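Local coordinates for VgrG protein (Vibrio cholerae, PDB 4DTF) that probably cross-links actin in host cells through its actin cross-linking domain, caught here with magnesium and a non-hydrolysable ATP analogue in the nucleotide site, at residues A[26-31]-A[90-95]; A[171-176]-A[362-367]. All coordinates share one frame; numbering follows the deposited sequence.

Contact 1: residues A[26-31]-A[90-95]; sequences GIENEL and ELVSYP. With ANP (phosphoaminophosphonic acid-adenylate ester), chain B.
Ile27 and Ser93 meet where two antiparallel strands, 24-30 and 85-97, form part of the floor of the nucleotide site in the actin cross-linking domain. Their bonding departs from that of a plain ladder. Ser93 N donates to Ile27 O, but Ile27 N reaches Ser93 OG at 2.8 Å instead of the serine carbonyl. OG stands between the backbone N and the carbonyl carbon of Ser93 (chi1 79°), which directs it to Ile27 N. Ser93 O instead accepts the ribose hydroxyl O2' of the nucleotide at 2.6 Å. Gly26 passes close to the same hydroxyl, its CA 3.1 Å from O2', so that bare backbone packs on the ribose. Further along, Asn29 and Leu91 exchange two regular backbone bonds.

Glu28, Glu90 and Val92 share the face turned to the ligand. The Glu90 chain is fully stretched from a CG anti to the backbone N (chi1 -175°), which lays OE2 alongside Glu28 CB at 3.4 Å. The two side chains then slant across each other, their carboxylate planes only 24° apart and Glu28 OE2 4.0 Å from Glu90 OE2. Glu28 comes within about 3 Å of a bound magnesium ion, which probably offsets the repulsion between these like charges. Val92 CG1 packs against the ribose. On the reverse face, Leu91 meets Leu31 nearly at right angles, the two touching through their methyl branches beneath helix 101-124, whose Phe118 packs on Leu31 and whose Met111 and Leu114 pack on Leu91. Past the end of the pairing, Pro95 lies over the flat face of the adenine, with its CG 3.5 Å from the base atom C5.

Contact 2: residues A[171-176]-A[362-367]; sequences SGQQAT and YLPKTE. With MG (magnesium ion), chain D; ANP (phosphoaminophosphonic acid-adenylate ester), chain B.
The magnesium and nucleotide site has strand 173-180 as one of its walls, and loop 362-367, at the end of the modelled chain, packs on the back of that strand. Gln173 carries the contact. Its chain runs straight out beyond CG, and NE2 donates to Pro364 O at 3.0 Å, with the donor in the carbonyl plane and the acceptor nearly in the plane of the amide. The same nitrogen is also hydrogen-bonded to Asn29 OD1 on the adjoining strand, so two partners fix the rotation of the amide. Leu363 approaches from the opposite direction and lays CD1 against the aliphatic part of Gln173, 3.8 Å from its CB, while CD2 meets Ala175 CB at 4.3 Å. Lys365 runs obliquely to it, its CE 3.6 Å from Gln173 OE1; its NZ bonds to Gln360.

Gln174 points to the other side of the strand. A bend at chi2 (99°) turns its OE1 to magnesium, at a rather long 2.5 Å. Thr176 follows on that side, with CB 3.4 Å from the ribose O4'. A strand glutamine facing magnesium beside the nucleotide fits the ATP-metal site of a glutamine synthetase-like fold, to which this family is probably related.

How the contacts relate
From the N terminus, strand 24-30 is the first of the four parts involved, and contact 1 closes when the chain returns as strand 85-97 after 58 residues with no helix. Only later does 171-176 open contact 2, which closes after a 185-residue excursion rich in helix, at the loop after strand 345-352. The two loops therefore follow one another in series, neither nested nor crossed. They join in space because strand 24-30 pairs antiparallel with 85-97 and also with 173-180; Gly26 O accepts from Thr176 N at 2.8 Å. Together they tie strands 24-30, 85-97 and 173-180 together beside the nucleotide, with loop 362-367 packed behind.

Contact 1: residues A[26-31]-A[90-95]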
ATOM      1  N   GLY A  26       0.322  -8.673   1.915  1.00 18.88           N
ATOM      2  CA  GLY A  26      -0.353  -8.428   0.656  1.00 18.20           C
ATOM      3  C   GLY A  26       0.687  -8.016  -0.364  1.00 20.18           C
ATOM      4  O   GLY A  26       1.782  -7.555  -0.002  1.00 18.12           O
ATOM      5  N   ILE A  27       0.379  -8.217  -1.642  1.00 16.05           N
ATOM      6  CA  ILE A  27       1.299  -7.867  -2.731  1.00 15.84           C
ATOM      7  C   ILE A  27       0.597  -7.055  -3.809  1.00 19.72           C
ATOM      8  O   ILE A  27      -0.616  -7.162  -3.977  1.00 19.07           O
ATOM      9  CB  ILE A  27       2.052  -9.096  -3.328  1.00 18.47           C
ATOM     10  CG1 ILE A  27       1.085 -10.095  -4.022  1.00 18.31           C
ATOM     11  CG2 ILE A  27       2.973  -9.776  -2.300  1.00 18.99           C
ATOM     12  CD1 ILE A  27       1.758 -11.211  -4.866  1.00 22.49           C
ATOM     13  N   GLU A  28       1.370  -6.255  -4.547  1.00 16.54           N
ATOM     14  CA  GLU A  28       0.876  -5.442  -5.655  1.00 16.03           C
ATOM     15  C   GLU A  28       1.783  -5.716  -6.829  1.00 19.58           C
ATOM     16  O   GLU A  28       2.999  -5.722  -6.655  1.00 18.76           O
ATOM     17  CB  GLU A  28       0.933  -3.955  -5.288  1.00 17.28           C
ATOM     18  CG  GLU A  28      -0.111  -3.548  -4.266  1.00 26.00           C
ATOM     19  CD  GLU A  28       0.137  -2.191  -3.645  1.00 36.38           C
ATOM     20  OE1 GLU A  28       1.167  -2.021  -2.950  1.00 29.68           O
ATOM     21  OE2 GLU A  28      -0.699  -1.287  -3.863  1.00 32.72           O
ATOM     22  N   ASN A  29       1.211  -6.016  -8.004  1.00 17.29           N
ATOM     23  CA  ASN A  29       2.015  -6.333  -9.178  1.00 17.32           C
ATOM     24  C   ASN A  29       1.473  -5.686 -10.436  1.00 20.84           C
ATOM     25  O   ASN A  29       0.457  -6.135 -10.986  1.00 18.47           O
ATOM     26  CB  ASN A  29       2.157  -7.851  -9.383  1.00 21.30           C
ATOM     27  CG  ASN A  29       3.354  -8.240 -10.242  1.00 41.51           C
ATOM     28  OD1 ASN A  29       3.889  -9.325 -10.119  1.00 45.24           O
ATOM     29  ND2 ASN A  29       3.869  -7.348 -11.066  1.00 38.67           N
ATOM     30  N   GLU A  30       2.173  -4.649 -10.909  1.00 20.66           N
ATOM     31  CA  GLU A  30       1.793  -3.954 -12.135  1.00 21.87           C
ATOM     32  C   GLU A  30       2.310  -4.770 -13.327  1.00 26.86           C
ATOM     33  O   GLU A  30       3.477  -5.159 -13.353  1.00 27.61           O
ATOM     34  CB  GLU A  30       2.346  -2.528 -12.148  1.00 23.56           C
ATOM     35  CG  GLU A  30       1.834  -1.658 -13.286  1.00 36.01           C
ATOM     36  CD  GLU A  30       2.552  -0.332 -13.435  1.00 54.67           C
ATOM     37  OE1 GLU A  30       1.962   0.586 -14.041  1.00 47.14           O
ATOM     38  OE2 GLU A  30       3.691  -0.203 -12.934  1.00 56.17           O
ATOM     39  N   LEU A  31       1.411  -5.091 -14.267  1.00 22.92           N
ATOM     40  CA  LEU A  31       1.763  -5.899 -15.429  1.00 22.30           C
ATOM     41  C   LEU A  31       2.337  -5.057 -16.547  1.00 25.81           C
ATOM     42  O   LEU A  31       2.012  -3.879 -16.664  1.00 24.42           O
ATOM     43  CB  LEU A  31       0.540  -6.675 -15.949  1.00 21.65           C
ATOM     44  CG  LEU A  31      -0.172  -7.593 -14.965  1.00 25.75           C
ATOM     45  CD1 LEU A  31      -1.410  -8.141 -15.567  1.00 25.67           C
ATOM     46  CD2 LEU A  31       0.739  -8.700 -14.451  1.00 26.07           C
ATOM     47  N   GLU A  90      -2.889  -3.525 -12.568  1.00 17.43           N
ATOM     48  CA  GLU A  90      -2.178  -3.952 -11.383  1.00 16.56           C
ATOM     49  C   GLU A  90      -2.968  -5.045 -10.678  1.00 18.86           C
ATOM     50  O   GLU A  90      -4.165  -4.890 -10.401  1.00 17.28           O
ATOM     51  CB  GLU A  90      -1.903  -2.764 -10.462  1.00 17.77           C
ATOM     52  CG  GLU A  90      -1.050  -3.102  -9.240  1.00 17.42           C
ATOM     53  CD  GLU A  90      -0.899  -1.949  -8.271  1.00 30.31           C
ATOM     54  OE1 GLU A  90      -1.905  -1.246  -8.027  1.00 21.21           O
ATOM     55  OE2 GLU A  90       0.214  -1.763  -7.728  1.00 24.01           O
ATOM     56  N   LEU A  91      -2.296  -6.155 -10.393  1.00 13.62           N
ATOM     57  CA  LEU A  91      -2.899  -7.271  -9.647  1.00 13.45           C
ATOM     58  C   LEU A  91      -2.599  -7.060  -8.165  1.00 17.43           C
ATOM     59  O   LEU A  91      -1.437  -6.888  -7.790  1.00 16.77           O
ATOM     60  CB  LEU A  91      -2.364  -8.618 -10.128  1.00 13.13           C
ATOM     61  CG  LEU A  91      -2.405  -8.904 -11.631  1.00 16.90           C
ATOM     62  CD1 LEU A  91      -1.934 -10.332 -11.899  1.00 17.41           C
ATOM     63  CD2 LEU A  91      -3.815  -8.652 -12.229  1.00 13.76           C
ATOM     64  N   VAL A  92      -3.662  -6.962  -7.349  1.00 14.50           N
ATOM     65  CA  VAL A  92      -3.561  -6.635  -5.918  1.00 14.30           C
ATOM     66  C   VAL A  92      -4.080  -7.801  -5.096  1.00 18.03           C
ATOM     67  O   VAL A  92      -5.282  -8.067  -5.104  1.00 17.57           O
ATOM     68  CB  VAL A  92      -4.274  -5.288  -5.578  1.00 18.06           C
ATOM     69  CG1 VAL A  92      -4.082  -4.925  -4.107  1.00 18.13           C
ATOM     70  CG2 VAL A  92      -3.767  -4.148  -6.479  1.00 17.60           C
ATOM     71  N   SER A  93      -3.179  -8.521  -4.416  1.00 13.94           N
ATOM     72  CA  SER A  93      -3.609  -9.688  -3.659  1.00 14.11           C
ATOM     73  C   SER A  93      -4.501  -9.361  -2.471  1.00 19.52           C
ATOM     74  O   SER A  93      -4.421  -8.264  -1.916  1.00 19.58           O
ATOM     75  CB  SER A  93      -2.414 -10.527  -3.208  1.00 15.46           C
ATOM     76  OG  SER A  93      -1.765  -9.970  -2.074  1.00 16.27           O
ATOM     77  N   TYR A  94      -5.345 -10.324  -2.089  1.00 17.29           N
ATOM     78  CA  TYR A  94      -6.117 -10.280  -0.858  1.00 17.43           C
ATOM     79  C   TYR A  94      -5.065 -10.710   0.176  1.00 21.12           C
ATOM     80  O   TYR A  94      -4.325 -11.673  -0.095  1.00 19.52           O
ATOM     81  CB  TYR A  94      -7.303 -11.269  -0.917  1.00 17.87           C
ATOM     82  CG  TYR A  94      -8.465 -10.691  -1.699  1.00 19.26           C
ATOM     83  CD1 TYR A  94      -8.483 -10.735  -3.091  1.00 19.62           C
ATOM     84  CD2 TYR A  94      -9.504 -10.026  -1.052  1.00 21.35           C
ATOM     85  CE1 TYR A  94      -9.518 -10.154  -3.820  1.00 18.60           C
ATOM     86  CE2 TYR A  94     -10.558  -9.459  -1.770  1.00 22.68           C
ATOM     87  CZ  TYR A  94     -10.554  -9.514  -3.156  1.00 26.90           C
ATOM     88  OH  TYR A  94     -11.565  -8.929  -3.876  1.00 25.54           O
ATOM     89  N   PRO A  95      -4.886  -9.981   1.301  1.00 19.62           N
ATOM     90  CA  PRO A  95      -3.847 -10.382   2.263  1.00 19.44           C
ATOM     91  C   PRO A  95      -4.035 -11.790   2.816  1.00 22.98           C
ATOM     92  O   PRO A  95      -5.157 -12.308   2.864  1.00 22.75           O
ATOM     93  CB  PRO A  95      -3.990  -9.344   3.381  1.00 21.92           C
ATOM     94  CG  PRO A  95      -5.414  -8.860   3.271  1.00 26.44           C
ATOM     95  CD  PRO A  95      -5.646  -8.815   1.798  1.00 21.24           C
TER
HETATM   96  PG  ANP B 401      -3.192   2.825  -5.263  1.00 97.80           P
HETATM   97  O1G ANP B 401      -2.397   2.165  -6.348  1.00 97.43           O
HETATM   98  O2G ANP B 401      -2.531   4.066  -4.738  1.00 99.72           O
HETATM   99  O3G ANP B 401      -4.554   3.227  -5.743  1.00 98.04           O
HETATM  100  PB  ANP B 401      -4.597   1.106  -3.517  1.00 90.36           P
HETATM  101  O1B ANP B 401      -5.746   2.047  -3.569  1.00 90.56           O
HETATM  102  O2B ANP B 401      -4.881  -0.098  -4.363  1.00 91.31           O
HETATM  103  N3B ANP B 401      -3.372   1.795  -4.045  1.00 94.57           N
HETATM  104  PA  ANP B 401      -4.657  -0.689  -1.359  1.00 70.73           P
HETATM  105  O1A ANP B 401      -5.305  -0.483  -0.041  1.00 70.15           O
HETATM  106  O2A ANP B 401      -5.581  -1.505  -2.258  1.00 70.40           O
HETATM  107  O3A ANP B 401      -4.372   0.634  -2.001  1.00 81.38           O
HETATM  108  O5' ANP B 401      -3.269  -1.475  -1.200  1.00 58.34           O
HETATM  109  C5' ANP B 401      -3.377  -2.515  -0.232  1.00 44.98           C
HETATM  110  C4' ANP B 401      -2.159  -3.395  -0.216  1.00 33.99           C
HETATM  111  O4' ANP B 401      -2.008  -3.830   1.150  1.00 28.57           O
HETATM  112  C3' ANP B 401      -2.297  -4.688  -1.018  1.00 27.30           C
HETATM  113  O3' ANP B 401      -1.021  -5.237  -1.336  1.00 25.05           O
HETATM  114  C2' ANP B 401      -3.069  -5.568  -0.040  1.00 24.30           C
HETATM  115  O2' ANP B 401      -2.936  -6.960  -0.278  1.00 23.69           O
HETATM  116  C1' ANP B 401      -2.371  -5.191   1.262  1.00 26.56           C
HETATM  117  N9  ANP B 401      -3.158  -5.362   2.471  1.00 23.47           N
HETATM  118  C8  ANP B 401      -4.452  -4.968   2.711  1.00 19.45           C
HETATM  119  N7  ANP B 401      -4.904  -5.308   3.888  1.00 20.37           N
HETATM  120  C5  ANP B 401      -3.832  -5.953   4.482  1.00 19.75           C
HETATM  121  C6  ANP B 401      -3.648  -6.522   5.761  1.00 20.15           C
HETATM  122  N6  ANP B 401      -4.606  -6.580   6.693  1.00 20.87           N
HETATM  123  N1  ANP B 401      -2.434  -7.042   6.048  1.00 20.48           N
HETATM  124  C2  ANP B 401      -1.476  -7.005   5.114  1.00 18.84           C
HETATM  125  N3  ANP B 401      -1.536  -6.508   3.874  1.00 19.02           N
HETATM  126  C4  ANP B 401      -2.748  -5.992   3.623  1.00 20.92           C

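Contact 2: residues A[171-176]-A[362-367]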
ATOM      1  N   SER A 171      10.414  -3.991 -10.535  1.00 29.11           N
ATOM      2  CA  SER A 171      10.069  -2.568 -10.673  1.00 27.43           C
ATOM      3  C   SER A 171       8.542  -2.315 -10.631  1.00 26.07           C
ATOM      4  O   SER A 171       8.137  -1.217 -10.268  1.00 25.51           O
ATOM      5  CB  SER A 171      10.722  -1.933 -11.909  1.00 29.52           C
ATOM      6  OG  SER A 171      10.033  -2.165 -13.126  1.00 32.45           O
ATOM      7  N   GLY A 172       7.723  -3.321 -10.978  1.00 19.76           N
ATOM      8  CA  GLY A 172       6.264  -3.212 -10.905  1.00 17.66           C
ATOM      9  C   GLY A 172       5.695  -3.817  -9.629  1.00 19.84           C
ATOM     10  O   GLY A 172       4.473  -3.896  -9.466  1.00 20.17           O
ATOM     11  N   GLN A 173       6.569  -4.228  -8.696  1.00 15.55           N
ATOM     12  CA  GLN A 173       6.162  -4.936  -7.483  1.00 15.13           C
ATOM     13  C   GLN A 173       6.381  -4.264  -6.139  1.00 18.77           C
ATOM     14  O   GLN A 173       7.445  -3.709  -5.861  1.00 18.77           O
ATOM     15  CB  GLN A 173       6.790  -6.337  -7.460  1.00 16.59           C
ATOM     16  CG  GLN A 173       6.345  -7.231  -8.635  1.00 18.99           C
ATOM     17  CD  GLN A 173       7.044  -8.576  -8.715  1.00 31.50           C
ATOM     18  OE1 GLN A 173       8.197  -8.750  -8.312  1.00 26.46           O
ATOM     19  NE2 GLN A 173       6.386  -9.551  -9.326  1.00 24.07           N
ATOM     20  N   GLN A 174       5.365  -4.377  -5.284  1.00 16.04           N
ATOM     21  CA  GLN A 174       5.416  -3.964  -3.879  1.00 15.75           C
ATOM     22  C   GLN A 174       4.858  -5.063  -3.013  1.00 18.57           C
ATOM     23  O   GLN A 174       4.120  -5.918  -3.497  1.00 17.67           O
ATOM     24  CB  GLN A 174       4.644  -2.672  -3.603  1.00 16.87           C
ATOM     25  CG  GLN A 174       5.391  -1.417  -4.004  1.00 31.27           C
ATOM     26  CD  GLN A 174       4.908  -0.946  -5.333  1.00 44.46           C
ATOM     27  OE1 GLN A 174       3.748  -0.555  -5.493  1.00 43.37           O
ATOM     28  NE2 GLN A 174       5.785  -0.994  -6.320  1.00 34.48           N
ATOM     29  N   ALA A 175       5.191  -5.024  -1.716  1.00 15.78           N
ATOM     30  CA  ALA A 175       4.658  -5.922  -0.707  1.00 15.43           C
ATOM     31  C   ALA A 175       4.223  -5.033   0.461  1.00 20.64           C
ATOM     32  O   ALA A 175       4.873  -4.026   0.728  1.00 20.45           O
ATOM     33  CB  ALA A 175       5.729  -6.900  -0.258  1.00 16.11           C
ATOM     34  N   THR A 176       3.109  -5.384   1.129  1.00 18.53           N
ATOM     35  CA  THR A 176       2.576  -4.663   2.294  1.00 17.22           C
ATOM     36  C   THR A 176       2.496  -5.644   3.443  1.00 20.26           C
ATOM     37  O   THR A 176       1.903  -6.707   3.298  1.00 18.86           O
ATOM     38  CB  THR A 176       1.245  -3.949   1.969  1.00 19.63           C
ATOM     39  OG1 THR A 176       1.479  -2.973   0.955  1.00 17.54           O
ATOM     40  CG2 THR A 176       0.636  -3.244   3.181  1.00 16.47           C
ATOM     41  N   TYR A 362       7.620 -14.024  -1.705  1.00 19.54           N
ATOM     42  CA  TYR A 362       6.174 -13.752  -1.696  1.00 18.56           C
ATOM     43  C   TYR A 362       5.679 -13.253  -3.067  1.00 21.25           C
ATOM     44  O   TYR A 362       4.470 -13.153  -3.280  1.00 19.73           O
ATOM     45  CB  TYR A 362       5.846 -12.696  -0.626  1.00 19.83           C
ATOM     46  CG  TYR A 362       6.039 -13.210   0.784  1.00 20.61           C
ATOM     47  CD1 TYR A 362       7.266 -13.087   1.430  1.00 23.30           C
ATOM     48  CD2 TYR A 362       4.999 -13.825   1.469  1.00 20.91           C
ATOM     49  CE1 TYR A 362       7.458 -13.583   2.723  1.00 24.89           C
ATOM     50  CE2 TYR A 362       5.179 -14.337   2.755  1.00 21.49           C
ATOM     51  CZ  TYR A 362       6.405 -14.193   3.386  1.00 29.14           C
ATOM     52  OH  TYR A 362       6.575 -14.676   4.659  1.00 29.43           O
ATOM     53  N   LEU A 363       6.605 -12.896  -3.971  1.00 17.57           N
ATOM     54  CA  LEU A 363       6.252 -12.313  -5.257  1.00 16.78           C
ATOM     55  C   LEU A 363       6.338 -13.290  -6.426  1.00 21.94           C
ATOM     56  O   LEU A 363       7.284 -14.086  -6.486  1.00 20.92           O
ATOM     57  CB  LEU A 363       7.113 -11.059  -5.537  1.00 16.22           C
ATOM     58  CG  LEU A 363       6.715  -9.714  -4.871  1.00 18.80           C
ATOM     59  CD1 LEU A 363       5.361  -9.186  -5.370  1.00 18.18           C
ATOM     60  CD2 LEU A 363       6.754  -9.778  -3.342  1.00 18.90           C
ATOM     61  N   PRO A 364       5.360 -13.262  -7.351  1.00 19.27           N
ATOM     62  CA  PRO A 364       5.445 -14.127  -8.533  1.00 19.79           C
ATOM     63  C   PRO A 364       6.539 -13.655  -9.494  1.00 26.58           C
ATOM     64  O   PRO A 364       6.744 -12.465  -9.664  1.00 26.04           O
ATOM     65  CB  PRO A 364       4.064 -13.994  -9.165  1.00 21.06           C
ATOM     66  CG  PRO A 364       3.598 -12.639  -8.758  1.00 24.85           C
ATOM     67  CD  PRO A 364       4.201 -12.352  -7.426  1.00 20.20           C
ATOM     68  N   LYS A 365       7.276 -14.594 -10.093  1.00 26.82           N
ATOM     69  CA  LYS A 365       8.325 -14.245 -11.039  1.00 28.92           C
ATOM     70  C   LYS A 365       8.051 -14.871 -12.412  1.00 34.54           C
ATOM     71  O   LYS A 365       7.851 -16.077 -12.499  1.00 32.61           O
ATOM     72  CB  LYS A 365       9.708 -14.701 -10.510  1.00 32.23           C
ATOM     73  CG  LYS A 365      10.215 -13.959  -9.264  1.00 55.71           C
ATOM     74  CD  LYS A 365       9.744 -12.479  -9.164  1.00 70.29           C
ATOM     75  CE  LYS A 365      10.373 -11.652  -8.082  1.00 80.33           C
ATOM     76  NZ  LYS A 365      10.808 -12.456  -6.900  1.00 86.01           N
ATOM     77  N   THR A 366       8.040 -14.055 -13.484  1.00 32.93           N
ATOM     78  CA  THR A 366       7.850 -14.565 -14.846  1.00 33.79           C
ATOM     79  C   THR A 366       9.018 -15.494 -15.192  1.00 40.15           C
ATOM     80  O   THR A 366       8.792 -16.593 -15.691  1.00 42.28           O
ATOM     81  CB  THR A 366       7.752 -13.425 -15.908  1.00 43.91           C
ATOM     82  OG1 THR A 366       6.794 -12.444 -15.526  1.00 41.55           O
ATOM     83  CG2 THR A 366       7.384 -13.961 -17.308  1.00 42.99           C
ATOM     84  N   GLU A 367      10.243 -15.044 -14.907  1.00 36.30           N
ATOM     85  CA  GLU A 367      11.475 -15.798 -15.159  1.00 66.67           C
ATOM     86  C   GLU A 367      11.747 -16.907 -14.162  1.00 85.60           C
ATOM     87  O   GLU A 367      11.181 -17.994 -14.280  1.00 62.05           O
TER
HETATM   88 MG    MG D 403       2.106   0.628  -4.108  1.00 48.76          MG
HETATM   89  PG  ANP B 401      -3.192   2.825  -5.263  1.00 97.80           P
HETATM   90  O1G ANP B 401      -2.397   2.165  -6.348  1.00 97.43           O
HETATM   91  O2G ANP B 401      -2.531   4.066  -4.738  1.00 99.72           O
HETATM   92  O3G ANP B 401      -4.554   3.227  -5.743  1.00 98.04           O
HETATM   93  PB  ANP B 401      -4.597   1.106  -3.517  1.00 90.36           P
HETATM   94  O1B ANP B 401      -5.746   2.047  -3.569  1.00 90.56           O
HETATM   95  O2B ANP B 401      -4.881  -0.098  -4.363  1.00 91.31           O
HETATM   96  N3B ANP B 401      -3.372   1.795  -4.045  1.00 94.57           N
HETATM   97  PA  ANP B 401      -4.657  -0.689  -1.359  1.00 70.73           P
HETATM   98  O1A ANP B 401      -5.305  -0.483  -0.041  1.00 70.15           O
HETATM   99  O2A ANP B 401      -5.581  -1.505  -2.258  1.00 70.40           O
HETATM  100  O3A ANP B 401      -4.372   0.634  -2.001  1.00 81.38           O
HETATM  101  O5' ANP B 401      -3.269  -1.475  -1.200  1.00 58.34           O
HETATM  102  C5' ANP B 401      -3.377  -2.515  -0.232  1.00 44.98           C
HETATM  103  C4' ANP B 401      -2.159  -3.395  -0.216  1.00 33.99           C
HETATM  104  O4' ANP B 401      -2.008  -3.830   1.150  1.00 28.57           O
HETATM  105  C3' ANP B 401      -2.297  -4.688  -1.018  1.00 27.30           C
HETATM  106  O3' ANP B 401      -1.021  -5.237  -1.336  1.00 25.05           O
HETATM  107  C2' ANP B 401      -3.069  -5.568  -0.040  1.00 24.30           C
HETATM  108  O2' ANP B 401      -2.936  -6.960  -0.278  1.00 23.69           O
HETATM  109  C1' ANP B 401      -2.371  -5.191   1.262  1.00 26.56           C
HETATM  110  N9  ANP B 401      -3.158  -5.362   2.471  1.00 23.47           N
HETATM  111  C8  ANP B 401      -4.452  -4.968   2.711  1.00 19.45           C
HETATM  112  N7  ANP B 401      -4.904  -5.308   3.888  1.00 20.37           N
HETATM  113  C5  ANP B 401      -3.832  -5.953   4.482  1.00 19.75           C
HETATM  114  C6  ANP B 401      -3.648  -6.522   5.761  1.00 20.15           C
HETATM  115  N6  ANP B 401      -4.606  -6.580   6.693  1.00 20.87           N
HETATM  116  N1  ANP B 401      -2.434  -7.042   6.048  1.00 20.48           N
HETATM  117  C2  ANP B 401      -1.476  -7.005   5.114  1.00 18.84           C
HETATM  118  N3  ANP B 401      -1.536  -6.508   3.874  1.00 19.02           N
HETATM  119  C4  ANP B 401      -2.748  -5.992   3.623  1.00 20.92           C